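PDB 5OWU: importin subunit beta-1 from Saccharomyces cerevisiae, which acts in nuclear protein import by pairing with importin alpha, the subunit that recognises the classical nuclear localization signal of cargo. Local coordinates for residues D616-F619 with Y620-A624; P642-L645 with K646-Q650. One frame throughout, in Å; residues are numbered along the deposited sequence. Where two conformers were deposited one is given.

Contact 1 and contact 2 are each one local piece of helix, taken from helices 615-629 and 637-649, which follow one another in the chain and lie in HEAT repeats 14 and 15. Their centres are about 13 Å apart, and the ring of F619 joins them: its CZ stands 3.5 Å from A647 CB, and its CE2 lies 4.1 Å from L644 CA. Contact 1 is mostly buried, and S623 adds a hydroxyl bond to its backbone bonding. Contact 2 is only partly buried; between its segments, hydrogen bonding is left to the backbone, with L644 and L648 buried, L645 partly exposed, and K646 and N649 exposed.

Contact 1. Residues D616-F619 with Y620-A624; sequences DDVF and YAISA
I622 reaches back one helical turn and overlaps V618, the two side chains meeting at an angle through I622 CD1 and V618 CG1, 3.8 Å apart. The first torsion of I622 sets CG1 beside its own backbone N, which brings that carbon to 3.2 Å from V618 O; the same carbonyl takes the backbone bond from I622 N at 2.8 Å. Both residues are buried; apolar packing and backbone bonding fall on the same pair.

One residue further along, F619 and S623 form a polar counterpart. S623 OG is rotated beside its backbone N (chi1 -61°) and donates to F619 O at 2.8 Å, while S623 N also bonds that oxygen at 2.8 Å. The two donors arrive from opposite faces of the carbonyl plane, and the OG bond satisfies the buried hydroxyl within its own helix.

Y620 was deposited in two conformers, so its ring contacts are less certain. In one of them the ring runs alongside D616, pointing the same way, with D616 OD2 3.4 Å from Y620 CE2 and carboxylate and ring planes 65° apart. D617 CA lies at the ring edge. The carboxylates have firmer partners: D616 OD1 bonds T658 OG1, and D617 OD2 bonds S574 OG.

The buried face of this stretch of HEAT 14 packs against several helices: V618, A621 and I622 pack on F602 of helix 595-607, D617 and V618 meet L577 of helix 563-586, S623 touches helix 655-669, and F619 and I622 meet F640 of helix 637-649.

Contact 2. Residues P642-L645 with K646-Q650; sequences PYLL and KALNQ
L648 CD1 slants across the L644 side chain, 3.7 Å from L644 CG, in the closing part of a HEAT-repeat helix, 637-649, within HEAT 15. The first torsion of L648 (chi1 -74°) keeps CG beside its backbone N and thereby 3.3 Å from L644 O, the carbonyl that also accepts the bond from L648 N at 2.8 Å. Past this pair, both leucines meet A659 of helix 655-669, L644 also F662, and L648 also V684 and M688 of helix 675-689, which makes this the inward side.

K646 makes the same kind of backbone bond, to P642 O and nearly straight, with an N-H...O angle of 169°. Its CB is 3.4 Å from that oxygen, but CG, anti to the backbone N, leads the chain away from it; chi3 only bends the outer part. Nearby, the hydroxyl of Y643 bonds E607 OE2.

L645 is partly exposed. Its CB lies 3.1 Å from the N of the following residue, K646, so much of its covered surface is local to the chain. Its carbonyl receives the bond from N649 N at 3.0 Å. Q650 is the first residue to leave helical backbone angles (psi 69°), and its N bonds weakly to K646 O and A647 O. The amide of N649 also leans over the L645 carbonyl, but its ND2, 3.4 Å from L645 O, is too poorly angled for a hydrogen bond.

Contact 1. Residues D616-F619 with Y620-A624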
# COMPACT_ATOMS: atom_id res chain seq x y z
N ASP A 616 -21.45 6.41 8.88
CA ASP A 616 -20.34 5.60 9.37
C ASP A 616 -19.76 6.18 10.66
O ASP A 616 -19.59 5.47 11.66
CB ASP A 616 -19.27 5.50 8.28
CG ASP A 616 -18.29 4.38 8.52
OD1 ASP A 616 -18.74 3.26 8.83
OD2 ASP A 616 -17.07 4.63 8.41
N ASP A 617 -19.45 7.48 10.65
CA ASP A 617 -18.92 8.13 11.85
C ASP A 617 -19.96 8.18 12.97
O ASP A 617 -19.60 8.12 14.15
CB ASP A 617 -18.44 9.53 11.48
CG ASP A 617 -17.32 9.50 10.45
OD1 ASP A 617 -16.39 8.67 10.60
OD2 ASP A 617 -17.39 10.27 9.48
N VAL A 618 -21.25 8.28 12.61
CA VAL A 618 -22.29 8.23 13.63
C VAL A 618 -22.31 6.86 14.29
O VAL A 618 -22.45 6.74 15.51
CB VAL A 618 -23.66 8.58 13.03
CG1 VAL A 618 -24.75 8.43 14.08
CG2 VAL A 618 -23.66 10.00 12.48
N PHE A 619 -22.19 5.81 13.49
CA PHE A 619 -22.16 4.46 14.04
C PHE A 619 -20.94 4.25 14.92
O PHE A 619 -21.03 3.57 15.95
CB PHE A 619 -22.18 3.44 12.90
CG PHE A 619 -23.55 2.97 12.53
CD1 PHE A 619 -24.45 3.83 11.92
CD2 PHE A 619 -23.95 1.68 12.80
CE1 PHE A 619 -25.72 3.40 11.59
CE2 PHE A 619 -25.21 1.24 12.46
CZ PHE A 619 -26.10 2.11 11.86
N TYR A 620 -19.79 4.81 14.53
CA TYR A 620 -18.61 4.74 15.39
C TYR A 620 -18.89 5.38 16.74
O TYR A 620 -18.51 4.84 17.79
CB TYR A 620 -17.42 5.41 14.70
CG TYR A 620 -16.68 4.53 13.71
CD1 TYR A 620 -16.25 3.25 14.07
CD2 TYR A 620 -16.42 4.96 12.41
CE1 TYR A 620 -15.58 2.44 13.17
CE2 TYR A 620 -15.75 4.15 11.51
CZ TYR A 620 -15.34 2.89 11.89
OH TYR A 620 -14.67 2.08 11.00
N ALA A 621 -19.56 6.54 16.75
CA ALA A 621 -19.83 7.20 18.02
C ALA A 621 -20.88 6.46 18.83
O ALA A 621 -20.80 6.39 20.07
CB ALA A 621 -20.26 8.65 17.77
N ILE A 622 -21.89 5.90 18.16
CA ILE A 622 -22.90 5.10 18.86
C ILE A 622 -22.24 3.88 19.48
O ILE A 622 -22.52 3.53 20.63
CB ILE A 622 -24.03 4.71 17.90
CG1 ILE A 622 -24.83 5.96 17.49
CG2 ILE A 622 -24.94 3.66 18.53
CD1 ILE A 622 -25.89 5.70 16.45
N SER A 623 -21.35 3.23 18.74
CA SER A 623 -20.63 2.09 19.28
C SER A 623 -19.83 2.47 20.51
O SER A 623 -19.85 1.74 21.51
CB SER A 623 -19.72 1.49 18.21
OG SER A 623 -20.48 1.05 17.10
N ALA A 624 -19.12 3.61 20.47
CA ALA A 624 -18.38 4.04 21.65
C ALA A 624 -19.31 4.27 22.83
O ALA A 624 -19.01 3.87 23.96
CB ALA A 624 -17.59 5.32 21.33

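Contact 2. Residues P642-L645 with K646-Q650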
# COMPACT_ATOMS: atom_id res chain seq x y z
N PRO A 642 -33.61 -0.87 13.90
CA PRO A 642 -33.83 -0.73 12.45
C PRO A 642 -32.61 -0.19 11.72
O PRO A 642 -32.21 -0.74 10.68
CB PRO A 642 -35.03 0.23 12.37
CG PRO A 642 -35.70 0.13 13.70
CD PRO A 642 -34.60 -0.11 14.69
N TYR A 643 -32.00 0.87 12.26
CA TYR A 643 -30.79 1.41 11.65
C TYR A 643 -29.69 0.36 11.60
O TYR A 643 -29.05 0.16 10.57
CB TYR A 643 -30.30 2.63 12.44
CG TYR A 643 -31.27 3.77 12.49
CD1 TYR A 643 -31.50 4.56 11.38
CD2 TYR A 643 -31.94 4.08 13.66
CE1 TYR A 643 -32.39 5.61 11.43
CE2 TYR A 643 -32.83 5.12 13.72
CZ TYR A 643 -33.05 5.88 12.61
OH TYR A 643 -33.93 6.93 12.67
N LEU A 644 -29.47 -0.33 12.72
CA LEU A 644 -28.42 -1.34 12.77
C LEU A 644 -28.62 -2.41 11.70
O LEU A 644 -27.70 -2.73 10.94
CB LEU A 644 -28.37 -1.98 14.16
CG LEU A 644 -27.41 -3.16 14.31
CD1 LEU A 644 -25.98 -2.73 14.02
CD2 LEU A 644 -27.55 -3.74 15.71
N LEU A 645 -29.83 -2.98 11.62
CA LEU A 645 -30.09 -4.03 10.64
C LEU A 645 -29.91 -3.51 9.21
O LEU A 645 -29.27 -4.17 8.37
CB LEU A 645 -31.50 -4.59 10.84
CG LEU A 645 -31.63 -5.81 11.76
CD1 LEU A 645 -30.94 -5.59 13.10
CD2 LEU A 645 -33.11 -6.15 11.97
N LYS A 646 -30.45 -2.33 8.92
CA LYS A 646 -30.28 -1.77 7.58
C LYS A 646 -28.80 -1.58 7.25
O LYS A 646 -28.35 -1.91 6.14
CB LYS A 646 -31.02 -0.44 7.46
CG LYS A 646 -30.88 0.23 6.09
CD LYS A 646 -31.84 1.41 5.91
CE LYS A 646 -33.29 0.95 5.84
NZ LYS A 646 -34.20 2.00 5.30
N ALA A 647 -28.02 -1.06 8.20
CA ALA A 647 -26.59 -0.88 7.96
C ALA A 647 -25.89 -2.21 7.75
O ALA A 647 -25.06 -2.35 6.84
CB ALA A 647 -25.97 -0.12 9.13
N LEU A 648 -26.20 -3.20 8.58
CA LEU A 648 -25.57 -4.51 8.46
C LEU A 648 -25.82 -5.12 7.09
O LEU A 648 -24.94 -5.78 6.53
CB LEU A 648 -26.07 -5.44 9.56
CG LEU A 648 -25.56 -5.19 10.98
CD1 LEU A 648 -26.42 -5.93 11.99
CD2 LEU A 648 -24.10 -5.62 11.13
N ASN A 649 -27.02 -4.91 6.54
CA ASN A 649 -27.34 -5.50 5.25
C ASN A 649 -26.79 -4.71 4.07
O ASN A 649 -26.75 -5.24 2.96
CB ASN A 649 -28.86 -5.65 5.11
CG ASN A 649 -29.40 -6.80 5.92
OD1 ASN A 649 -28.74 -7.83 6.08
ND2 ASN A 649 -30.60 -6.63 6.47
N GLN A 650 -26.37 -3.46 4.28
CA GLN A 650 -25.71 -2.68 3.23
C GLN A 650 -24.27 -3.17 3.08
O GLN A 650 -23.30 -2.49 3.40
CB GLN A 650 -25.74 -1.19 3.54
CG GLN A 650 -27.09 -0.53 3.32
CD GLN A 650 -27.08 0.94 3.70
OE1 GLN A 650 -28.04 1.45 4.30
NE2 GLN A 650 -26.00 1.64 3.36